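Local structure of NMB1025 protein (Neisseria meningitidis serogroup B, 3KJJ) at residues Met35-Gly40 / Trp112-Lys117; Ala71-Arg76 / Arg100-Ala105; Gly28-Ser33 / Ile118-Arg123; Asp64-Leu69 / Trp91-Arg96. The protein is of unknown function but belongs to the RutC (YjgF) family of small trimeric proteins, whose relatives include enamine or imine deaminases. All blocks are in the same frame, centred on the assembly; numbering follows the deposited sequence.

Interaction 1 of 4, residues Met35-Gly40 / Trp112-Lys117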
# COMPACT_ATOMS: atom_id res chain seq x y z
N MSE B 35 -11.45 4.12 1.15
CA MSE B 35 -12.87 4.37 1.36
C MSE B 35 -13.03 4.90 2.76
O MSE B 35 -12.49 4.35 3.71
CB MSE B 35 -13.71 3.13 1.12
CG MSE B 35 -13.61 2.57 -0.31
SE MSE B 35 -14.68 3.48 -1.68
CE MSE B 35 -14.04 2.48 -3.21
N VAL B 36 -13.77 6.00 2.86
CA VAL B 36 -13.95 6.74 4.09
C VAL B 36 -15.44 6.76 4.43
O VAL B 36 -16.27 6.59 3.54
CB VAL B 36 -13.41 8.19 3.95
CG1 VAL B 36 -11.91 8.19 3.71
CG2 VAL B 36 -14.13 8.92 2.82
N PRO B 37 -15.79 6.97 5.71
CA PRO B 37 -17.17 6.93 6.14
C PRO B 37 -18.02 8.00 5.47
O PRO B 37 -17.58 9.14 5.34
CB PRO B 37 -17.08 7.22 7.64
CG PRO B 37 -15.68 6.95 8.01
CD PRO B 37 -14.87 7.27 6.82
N GLU B 38 -19.21 7.60 5.01
CA GLU B 38 -20.21 8.54 4.49
C GLU B 38 -21.37 8.62 5.47
O GLU B 38 -22.22 9.52 5.37
CB GLU B 38 -20.71 8.09 3.11
CG GLU B 38 -19.73 8.37 1.97
CD GLU B 38 -20.20 7.81 0.63
OE1 GLU B 38 -19.71 8.31 -0.41
OE2 GLU B 38 -21.03 6.89 0.60
N ASN B 39 -21.39 7.68 6.42
CA ASN B 39 -22.44 7.52 7.41
C ASN B 39 -21.82 7.01 8.71
O ASN B 39 -20.74 6.41 8.70
CB ASN B 39 -23.48 6.50 6.92
CG ASN B 39 -24.28 7.00 5.74
OD1 ASN B 39 -25.11 7.90 5.87
ND2 ASN B 39 -24.05 6.39 4.58
N GLY B 40 -22.50 7.24 9.83
CA GLY B 40 -22.09 6.67 11.11
C GLY B 40 -21.18 7.59 11.90
O GLY B 40 -20.48 8.44 11.34
N TRP B 112 -13.64 11.29 10.79
CA TRP B 112 -13.41 9.96 10.20
C TRP B 112 -12.50 9.13 11.09
O TRP B 112 -11.38 9.52 11.39
CB TRP B 112 -12.78 10.06 8.81
CG TRP B 112 -13.61 10.74 7.75
CD1 TRP B 112 -14.95 11.02 7.79
CD2 TRP B 112 -13.15 11.16 6.46
NE1 TRP B 112 -15.34 11.63 6.62
CE2 TRP B 112 -14.26 11.72 5.78
CE3 TRP B 112 -11.90 11.14 5.82
CZ2 TRP B 112 -14.15 12.25 4.49
CZ3 TRP B 112 -11.80 11.65 4.54
CH2 TRP B 112 -12.92 12.21 3.88
N ARG B 113 -13.00 7.97 11.49
CA ARG B 113 -12.29 7.11 12.43
C ARG B 113 -11.63 5.91 11.74
O ARG B 113 -10.81 5.21 12.34
CB ARG B 113 -13.24 6.64 13.54
CG ARG B 113 -14.06 7.78 14.15
CD ARG B 113 -14.40 7.49 15.59
NE ARG B 113 -13.20 7.34 16.41
CZ ARG B 113 -12.65 8.33 17.11
NH1 ARG B 113 -11.56 8.09 17.83
NH2 ARG B 113 -13.19 9.54 17.10
N VAL B 114 -12.00 5.70 10.47
CA VAL B 114 -11.50 4.56 9.68
C VAL B 114 -11.49 4.85 8.17
O VAL B 114 -12.34 5.58 7.65
CB VAL B 114 -12.29 3.24 10.00
CG1 VAL B 114 -13.78 3.37 9.59
CG2 VAL B 114 -11.63 2.01 9.36
N GLU B 115 -10.49 4.29 7.50
CA GLU B 115 -10.38 4.34 6.05
C GLU B 115 -9.78 3.00 5.64
O GLU B 115 -8.82 2.54 6.25
CB GLU B 115 -9.49 5.52 5.61
CG GLU B 115 -9.33 5.69 4.09
CD GLU B 115 -8.68 7.01 3.70
OE1 GLU B 115 -8.66 7.96 4.51
OE2 GLU B 115 -8.19 7.12 2.55
N ILE B 116 -10.35 2.37 4.62
CA ILE B 116 -9.85 1.06 4.19
C ILE B 116 -9.52 1.09 2.70
O ILE B 116 -10.36 1.49 1.87
CB ILE B 116 -10.84 -0.09 4.53
CG1 ILE B 116 -11.14 -0.11 6.03
CG2 ILE B 116 -10.29 -1.45 4.04
CD1 ILE B 116 -12.21 -1.12 6.47
N LYS B 117 -8.29 0.68 2.40
CA LYS B 117 -7.74 0.65 1.05
C LYS B 117 -7.59 -0.80 0.60
O LYS B 117 -6.87 -1.58 1.22
CB LYS B 117 -6.38 1.34 1.04
CG LYS B 117 -5.66 1.34 -0.31
CD LYS B 117 -5.99 2.58 -1.10
CE LYS B 117 -4.87 2.89 -2.06
NZ LYS B 117 -5.34 3.85 -3.11
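Val36 and Pro37 lie together over one face of the Trp112 indole. Val36 covers the six-membered ring, its CB 3.7 Å from the centroid and almost on the ring normal, while Pro37 CD stands over the five-membered ring, 4.0 Å from that centroid; both are CH-pi contacts. The two methyls divide the work. Val36 CG2 drops onto the far rim, 3.7 Å from Trp112 CH2, and Val36 CG1, anti to the carbonyl carbon (chi1 -64°), reaches past CZ3 to lie 3.4 Å from Glu115 OE1. Pro37 CD also presses on Val114 O, at 3.2 Å, a buried carbonyl with no hydrogen-bonding partner in the model, consistent with proline having no N-H to offer. Behind these side chains the backbones form a single antiparallel hydrogen-bonded bridge: Met35 N donates to Ile116 O at 2.9 Å and Ile116 N returns the bond to Met35 O. It tethers the loop that follows strand 29-32 to strand 114-121 of the YjgF-type mixed sheet. Farther out, the selenomethionine at Met35 turns away from the strand onto helix 43-60, against Ile54 and Trp57. Gln53 of the same helix binds Val36 O, and Leu107 packs on Trp112.

Interaction 2 of 4, residues Ala71-Arg76 / Arg100-Ala105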
# COMPACT_ATOMS: atom_id res chain seq x y z
N ALA B 71 -5.80 -5.60 2.24
CA ALA B 71 -6.54 -4.51 2.84
C ALA B 71 -5.63 -3.79 3.83
O ALA B 71 -5.01 -4.43 4.67
CB ALA B 71 -7.78 -5.04 3.56
N VAL B 72 -5.54 -2.47 3.71
CA VAL B 72 -4.86 -1.66 4.71
C VAL B 72 -5.94 -0.84 5.38
O VAL B 72 -6.76 -0.20 4.71
CB VAL B 72 -3.78 -0.75 4.11
CG1 VAL B 72 -3.01 -0.03 5.23
CG2 VAL B 72 -2.83 -1.54 3.25
N ILE B 73 -5.96 -0.91 6.71
CA ILE B 73 -6.95 -0.25 7.51
C ILE B 73 -6.23 0.81 8.31
O ILE B 73 -5.29 0.51 9.05
CB ILE B 73 -7.67 -1.23 8.47
CG1 ILE B 73 -8.37 -2.34 7.67
CG2 ILE B 73 -8.69 -0.48 9.36
CD1 ILE B 73 -8.71 -3.57 8.53
N TYR B 74 -6.65 2.04 8.11
CA TYR B 74 -6.10 3.17 8.81
C TYR B 74 -7.15 3.55 9.85
O TYR B 74 -8.31 3.76 9.52
CB TYR B 74 -5.85 4.31 7.83
CG TYR B 74 -4.84 4.01 6.74
CD1 TYR B 74 -3.47 4.00 7.00
CD2 TYR B 74 -5.25 3.77 5.43
CE1 TYR B 74 -2.54 3.73 6.00
CE2 TYR B 74 -4.34 3.49 4.43
CZ TYR B 74 -2.99 3.47 4.72
OH TYR B 74 -2.09 3.21 3.72
N LEU B 75 -6.76 3.59 11.12
CA LEU B 75 -7.63 4.12 12.16
C LEU B 75 -7.05 5.42 12.67
O LEU B 75 -5.84 5.55 12.80
CB LEU B 75 -7.78 3.14 13.33
CG LEU B 75 -8.47 1.80 13.06
CD1 LEU B 75 -8.23 0.87 14.25
CD2 LEU B 75 -9.97 1.99 12.82
N ARG B 76 -7.93 6.38 12.97
CA ARG B 76 -7.53 7.64 13.57
C ARG B 76 -6.96 7.42 14.97
O ARG B 76 -6.03 8.10 15.40
CB ARG B 76 -8.73 8.59 13.63
CG ARG B 76 -8.44 9.88 14.40
CD ARG B 76 -9.66 10.75 14.59
NE ARG B 76 -9.29 12.02 15.21
CZ ARG B 76 -8.70 13.03 14.57
NH1 ARG B 76 -8.41 12.94 13.28
NH2 ARG B 76 -8.42 14.15 15.23
N ARG B 100 -3.69 -8.36 5.40
CA ARG B 100 -4.22 -7.19 6.10
C ARG B 100 -3.13 -6.52 6.91
O ARG B 100 -2.23 -7.17 7.42
CB ARG B 100 -5.37 -7.60 7.03
CG ARG B 100 -6.30 -6.47 7.40
CD ARG B 100 -7.32 -6.89 8.45
NE ARG B 100 -6.82 -6.67 9.81
CZ ARG B 100 -7.58 -6.39 10.87
NH1 ARG B 100 -8.90 -6.26 10.76
NH2 ARG B 100 -6.99 -6.22 12.04
N ALA B 101 -3.20 -5.20 6.98
CA ALA B 101 -2.37 -4.44 7.90
C ALA B 101 -3.24 -3.36 8.54
O ALA B 101 -4.15 -2.83 7.91
CB ALA B 101 -1.17 -3.83 7.18
N CYS B 102 -2.99 -3.07 9.81
CA CYS B 102 -3.78 -2.04 10.48
C CYS B 102 -2.84 -1.11 11.22
O CYS B 102 -2.06 -1.56 12.05
CB CYS B 102 -4.81 -2.64 11.44
SG CYS B 102 -5.90 -1.38 12.16
N VAL B 103 -2.89 0.17 10.85
CA VAL B 103 -1.99 1.17 11.44
C VAL B 103 -2.77 2.42 11.86
O VAL B 103 -3.89 2.65 11.40
CB VAL B 103 -0.78 1.54 10.50
CG1 VAL B 103 -0.03 0.28 10.04
CG2 VAL B 103 -1.21 2.37 9.30
N GLU B 104 -2.18 3.20 12.75
CA GLU B 104 -2.82 4.41 13.21
C GLU B 104 -2.37 5.58 12.34
O GLU B 104 -1.18 5.85 12.24
CB GLU B 104 -2.49 4.67 14.67
CG GLU B 104 -3.53 5.55 15.36
CD GLU B 104 -3.09 6.00 16.73
OE1 GLU B 104 -3.77 5.65 17.72
OE2 GLU B 104 -2.06 6.70 16.81
N ALA B 105 -3.33 6.25 11.72
CA ALA B 105 -3.06 7.43 10.91
C ALA B 105 -4.28 8.32 10.87
O ALA B 105 -5.40 7.83 10.66
CB ALA B 105 -2.67 7.03 9.50
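Ala71 O accepts from Ala101 N at 3.0 Å, the first of five backbone hydrogen bonds that run between these strands in parallel register. Ile73 and Leu75 each use both backbone groups: their N-H groups go to Ala101 O and Val103 O, and their carbonyls receive Val103 N and Ala105 N. The last of these, Ala105 N to Leu75 O, is 2.8 Å long. Apolar packing differs between the two faces. On one, Leu75 CD1 rests 3.9 Å from Cys102 SG, and Ile73 CG2 touches the same sulfur, a small, polarisable atom that fits between two branched chains. On the other, the Tyr74 ring is met obliquely by Val103 CG2, 3.6 Å from Tyr74 CD1, and by Ala105 CB. Val72 CG1, on the same strand, lies over a face of that ring.

Charge enters through Arg100. Its chain bends at chi3 (89°), which brings the guanidinium over Ile73 CD1, 3.5 Å from Arg100 NH1; the methyl sits over one face, while NH1 bonds Asn85 and Trp88 provides a cation-pi partner. Glu104, at the far end, binds the backbone of Met78. Arg100 N also bonds Ser33 of the third subunit, so the outer strand meets a neighbouring copy. The two strands and helix 81-91 make a beta-alpha-beta crossover unit, with the Ile73, Leu75 and Cys102 face turned to the helix.

Interaction 3 of 4, residues Gly28-Ser33 / Ile118-Arg123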
# COMPACT_ATOMS: atom_id res chain seq x y z
N GLY B 28 -6.70 -7.88 -14.63
CA GLY B 28 -7.23 -8.73 -13.59
C GLY B 28 -7.17 -8.14 -12.19
O GLY B 28 -7.88 -8.61 -11.32
N LEU B 29 -6.32 -7.13 -11.98
CA LEU B 29 -6.17 -6.50 -10.66
C LEU B 29 -7.04 -5.27 -10.52
O LEU B 29 -7.31 -4.58 -11.49
CB LEU B 29 -4.72 -6.10 -10.38
CG LEU B 29 -3.65 -7.18 -10.25
CD1 LEU B 29 -2.27 -6.54 -10.28
CD2 LEU B 29 -3.83 -8.03 -9.01
N ILE B 30 -7.44 -4.99 -9.28
CA ILE B 30 -8.37 -3.92 -8.97
C ILE B 30 -7.82 -3.14 -7.77
O ILE B 30 -7.48 -3.74 -6.76
CB ILE B 30 -9.77 -4.49 -8.65
CG1 ILE B 30 -10.43 -5.05 -9.92
CG2 ILE B 30 -10.67 -3.44 -7.98
CD1 ILE B 30 -11.51 -6.08 -9.64
N PHE B 31 -7.71 -1.83 -7.92
CA PHE B 31 -7.26 -0.96 -6.84
C PHE B 31 -8.41 -0.01 -6.47
O PHE B 31 -8.90 0.73 -7.31
CB PHE B 31 -6.00 -0.19 -7.26
CG PHE B 31 -4.80 -1.07 -7.47
CD1 PHE B 31 -3.86 -1.24 -6.46
CD2 PHE B 31 -4.61 -1.73 -8.68
CE1 PHE B 31 -2.74 -2.05 -6.65
CE2 PHE B 31 -3.50 -2.56 -8.88
CZ PHE B 31 -2.56 -2.71 -7.87
N LEU B 32 -8.86 -0.07 -5.22
CA LEU B 32 -9.87 0.89 -4.76
C LEU B 32 -9.20 2.09 -4.08
O LEU B 32 -8.20 1.92 -3.38
CB LEU B 32 -10.85 0.23 -3.78
CG LEU B 32 -11.67 -1.01 -4.13
CD1 LEU B 32 -12.80 -1.23 -3.09
CD2 LEU B 32 -12.26 -0.93 -5.53
N SER B 33 -9.74 3.29 -4.30
CA SER B 33 -9.37 4.46 -3.49
C SER B 33 -9.63 4.06 -2.04
O SER B 33 -10.44 3.18 -1.77
CB SER B 33 -10.23 5.70 -3.84
OG SER B 33 -9.72 6.42 -4.95
N ILE B 118 -8.24 -1.13 -0.51
CA ILE B 118 -8.37 -2.51 -0.98
C ILE B 118 -7.64 -2.71 -2.31
O ILE B 118 -7.68 -1.84 -3.18
CB ILE B 118 -9.87 -2.87 -1.23
CG1 ILE B 118 -10.68 -2.84 0.07
CG2 ILE B 118 -10.02 -4.22 -1.95
CD1 ILE B 118 -10.34 -3.92 1.06
N THR B 119 -6.98 -3.87 -2.42
CA THR B 119 -6.52 -4.43 -3.68
C THR B 119 -7.26 -5.76 -3.87
O THR B 119 -7.33 -6.58 -2.94
CB THR B 119 -5.00 -4.71 -3.68
OG1 THR B 119 -4.30 -3.59 -3.13
CG2 THR B 119 -4.47 -4.98 -5.12
N ALA B 120 -7.77 -5.99 -5.08
CA ALA B 120 -8.58 -7.17 -5.33
C ALA B 120 -8.33 -7.71 -6.72
O ALA B 120 -7.56 -7.14 -7.50
CB ALA B 120 -10.09 -6.85 -5.14
N VAL B 121 -8.95 -8.84 -7.01
CA VAL B 121 -8.83 -9.45 -8.33
C VAL B 121 -10.20 -9.57 -9.01
O VAL B 121 -11.21 -9.80 -8.35
CB VAL B 121 -8.05 -10.80 -8.29
CG1 VAL B 121 -8.88 -11.91 -7.69
CG2 VAL B 121 -7.55 -11.18 -9.68
N LYS B 122 -10.21 -9.36 -10.32
CA LYS B 122 -11.40 -9.54 -11.13
C LYS B 122 -11.67 -11.04 -11.28
O LYS B 122 -10.75 -11.80 -11.60
CB LYS B 122 -11.18 -8.90 -12.51
CG LYS B 122 -12.41 -8.84 -13.40
CD LYS B 122 -12.08 -8.16 -14.73
CE LYS B 122 -13.22 -8.29 -15.72
NZ LYS B 122 -13.07 -7.31 -16.84
N ARG B 123 -12.91 -11.46 -11.02
CA ARG B 123 -13.30 -12.86 -11.18
C ARG B 123 -13.15 -13.32 -12.62
O ARG B 123 -13.49 -12.59 -13.55
CB ARG B 123 -14.76 -13.06 -10.74
CG ARG B 123 -14.93 -13.28 -9.25
CD ARG B 123 -16.40 -13.41 -8.88
NE ARG B 123 -17.05 -12.10 -8.80
CZ ARG B 123 -18.19 -11.79 -9.40
NH1 ARG B 123 -18.69 -10.57 -9.26
NH2 ARG B 123 -18.84 -12.68 -10.13
O HOH W 1 -5.90 0.21 -3.48
O HOH W 2 -10.67 0.41 -0.45
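Ile30 and Ala120 form the close-packed middle of this antiparallel pair. Their backbones exchange hydrogen bonds, Ile30 N to Ala120 O and Ala120 N to Ile30 O, both 2.8 Å, and Ile30 CB comes within 4.2 Å of Ala120 CB. The small alanine leaves room here for Leu58 of helix 43-60. On the same face Leu32 CD1 reaches Ile118 CB at 3.8 Å, the two chains side by side. The other face carries Phe31 and Thr119. With CG2 anti to its backbone N, Thr119 sets this methyl over one face of the Phe31 ring, 4.1 Å from the centroid, in a CH-pi contact. Here too Leu29 packs on Leu29 of both neighbouring subunits.

The backbone pairing stays tight to both ends: Leu32 N donates to Ile118 O, and Gly28, whose positive phi (90°) suits glycine, offers its carbonyl O to Lys122 N at 2.6 Å. What loosens is the surroundings. At Ser33 and Ile118 water enters: one molecule lies 2.9 Å from Leu32 O and 2.7 Å from Ile118 O, and a second donates to Ser33 O and accepts a weak bond from Ile118 N. At the other end the extended Lys122 chain leads away into solvent. Strands 29-32 and 114-121 are antiparallel neighbours in the mixed sheet of the YjgF-like fold, one face covered by helix 43-60 and the other packed against the neighbouring subunits.

Interaction 4 of 4, residues Asp64-Leu69 / Trp91-Arg96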
# COMPACT_ATOMS: atom_id res chain seq x y z
N ASP B 64 -15.55 -9.19 -5.77
CA ASP B 64 -16.29 -9.15 -4.52
C ASP B 64 -15.31 -9.35 -3.37
O ASP B 64 -14.10 -9.52 -3.59
CB ASP B 64 -17.40 -10.21 -4.49
CG ASP B 64 -16.88 -11.60 -4.78
OD1 ASP B 64 -15.89 -12.00 -4.14
OD2 ASP B 64 -17.46 -12.28 -5.66
N LYS B 65 -15.83 -9.34 -2.15
CA LYS B 65 -14.99 -9.39 -0.94
C LYS B 65 -14.23 -10.71 -0.82
O LYS B 65 -13.13 -10.74 -0.26
CB LYS B 65 -15.83 -9.07 0.32
CG LYS B 65 -16.80 -10.16 0.77
CD LYS B 65 -18.00 -9.58 1.52
CE LYS B 65 -18.83 -10.70 2.13
NZ LYS B 65 -19.77 -10.21 3.19
N ALA B 66 -14.79 -11.78 -1.37
CA ALA B 66 -14.14 -13.09 -1.39
C ALA B 66 -13.01 -13.13 -2.41
O ALA B 66 -12.38 -14.16 -2.60
CB ALA B 66 -15.17 -14.18 -1.69
N HIS B 67 -12.75 -12.00 -3.06
CA HIS B 67 -11.66 -11.89 -4.02
C HIS B 67 -10.78 -10.68 -3.75
O HIS B 67 -10.12 -10.18 -4.66
CB HIS B 67 -12.21 -11.87 -5.46
CG HIS B 67 -12.81 -13.17 -5.88
ND1 HIS B 67 -14.09 -13.53 -5.53
CD2 HIS B 67 -12.30 -14.20 -6.58
CE1 HIS B 67 -14.35 -14.73 -6.02
NE2 HIS B 67 -13.28 -15.16 -6.66
N VAL B 68 -10.77 -10.23 -2.49
CA VAL B 68 -9.84 -9.22 -2.01
C VAL B 68 -8.47 -9.82 -1.70
O VAL B 68 -8.35 -10.82 -0.99
CB VAL B 68 -10.37 -8.53 -0.73
CG1 VAL B 68 -9.30 -7.64 -0.09
CG2 VAL B 68 -11.61 -7.74 -1.05
N LEU B 69 -7.44 -9.19 -2.24
CA LEU B 69 -6.09 -9.64 -2.04
C LEU B 69 -5.49 -9.06 -0.76
O LEU B 69 -4.88 -9.77 0.03
CB LEU B 69 -5.23 -9.28 -3.24
CG LEU B 69 -5.57 -10.02 -4.54
CD1 LEU B 69 -4.63 -9.57 -5.65
CD2 LEU B 69 -5.52 -11.55 -4.36
N TRP B 91 -17.70 -9.45 8.43
CA TRP B 91 -17.85 -9.10 7.01
C TRP B 91 -17.00 -9.97 6.10
O TRP B 91 -17.49 -10.41 5.06
CB TRP B 91 -17.56 -7.62 6.79
CG TRP B 91 -17.49 -7.16 5.34
CD1 TRP B 91 -18.53 -6.73 4.56
CD2 TRP B 91 -16.31 -7.02 4.53
NE1 TRP B 91 -18.08 -6.36 3.32
CE2 TRP B 91 -16.72 -6.52 3.27
CE3 TRP B 91 -14.95 -7.27 4.74
CZ2 TRP B 91 -15.82 -6.27 2.23
CZ3 TRP B 91 -14.05 -7.02 3.72
CH2 TRP B 91 -14.49 -6.53 2.47
N VAL B 92 -15.74 -10.23 6.48
CA VAL B 92 -14.83 -10.99 5.59
C VAL B 92 -15.37 -12.36 5.16
O VAL B 92 -16.15 -13.00 5.87
CB VAL B 92 -13.39 -11.15 6.14
CG1 VAL B 92 -12.66 -9.83 6.09
CG2 VAL B 92 -13.39 -11.74 7.54
N ALA B 93 -14.96 -12.80 3.97
CA ALA B 93 -15.36 -14.11 3.48
C ALA B 93 -14.49 -15.16 4.16
O ALA B 93 -13.28 -15.17 3.99
CB ALA B 93 -15.21 -14.18 1.96
N ALA B 94 -15.12 -16.01 4.96
CA ALA B 94 -14.41 -17.03 5.74
C ALA B 94 -13.65 -17.98 4.82
O ALA B 94 -14.17 -18.38 3.78
CB ALA B 94 -15.41 -17.79 6.63
N GLY B 95 -12.41 -18.31 5.19
CA GLY B 95 -11.52 -19.17 4.38
C GLY B 95 -10.84 -18.41 3.25
O GLY B 95 -9.94 -18.93 2.56
N ARG B 96 -11.28 -17.19 3.04
CA ARG B 96 -10.80 -16.34 1.94
C ARG B 96 -10.51 -14.94 2.46
O ARG B 96 -10.83 -13.95 1.81
CB ARG B 96 -11.84 -16.30 0.81
CG ARG B 96 -12.27 -17.68 0.34
CD ARG B 96 -13.09 -17.59 -0.93
NE ARG B 96 -12.40 -16.84 -1.97
CZ ARG B 96 -11.81 -17.39 -3.03
NH1 ARG B 96 -11.82 -18.71 -3.19
NH2 ARG B 96 -11.23 -16.61 -3.94
O HOH W 3 -12.75 -11.77 2.25
O HOH W 4 -10.21 -12.90 -0.83
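Residues Asp64-His67 form a type I beta turn, closed by His67 N to Asp64 O, facing a type II turn from Ala93 to Arg96, with the closest CA atoms, those of Ala66 and Ala93, 5.1 Å apart. Their small side chains allow this approach, Ala66 CB meeting Ala93 CB at 3.7 Å. On one flank Lys65 runs across the Trp91 indole. Lys65 CB lies 3.4 Å from Trp91 CZ2, CD stands over one face, and NZ ends 4.3 Å from the centroid of the five-membered ring as a cation-pi partner. Lys65 NZ also donates to Trp91 O at 3.0 Å, in the carbonyl plane and on a lone pair, so one amine serves both ring and backbone. The indole NE1 is held by Asp55 of helix 43-60. The contact thus ties the lead-in to strand 68-75 to the loop that leaves helix 81-91, within the beta-alpha-beta part of the fold.

On the other flank Arg96 bends at chi3 (54°) and grips Ala66 O side-on with two nitrogens, NE at 2.8 Å and NH2 at 3.0 Å, which fixes the rotation of the guanidinium. NH2 also stands over a face of the His67 ring, the two planes 42° apart. That ring is steered by Asp64, whose OD1 takes a nearly straight bond from His67 ND1 at 2.7 Å; Asp64 in turn pairs with Arg123. Between the turns a water bridges Lys65 O, Ala93 N and Arg96 O.

Overall arrangement
Interactions 1, 2 and 3 are buried and share one mixed sheet, whereas interaction 4 lies at the surface. Strand 114-121 serves both interaction 1 and interaction 3, paired at its start with a loop and farther on with strand 29-32. Strand 68-75 lies beside it, bonded to it through Tyr74, Val72 and Leu69, with His67 just before the strand continuing the pairing; interactions 2 and 4 draw on this one strand, their centres about 17 Å apart. Chemistry follows place: regular backbone ladders with aliphatic packing in interactions 2 and 3, a lone bridge and an aromatic face in interaction 1, and cationic side chains with water in interaction 4.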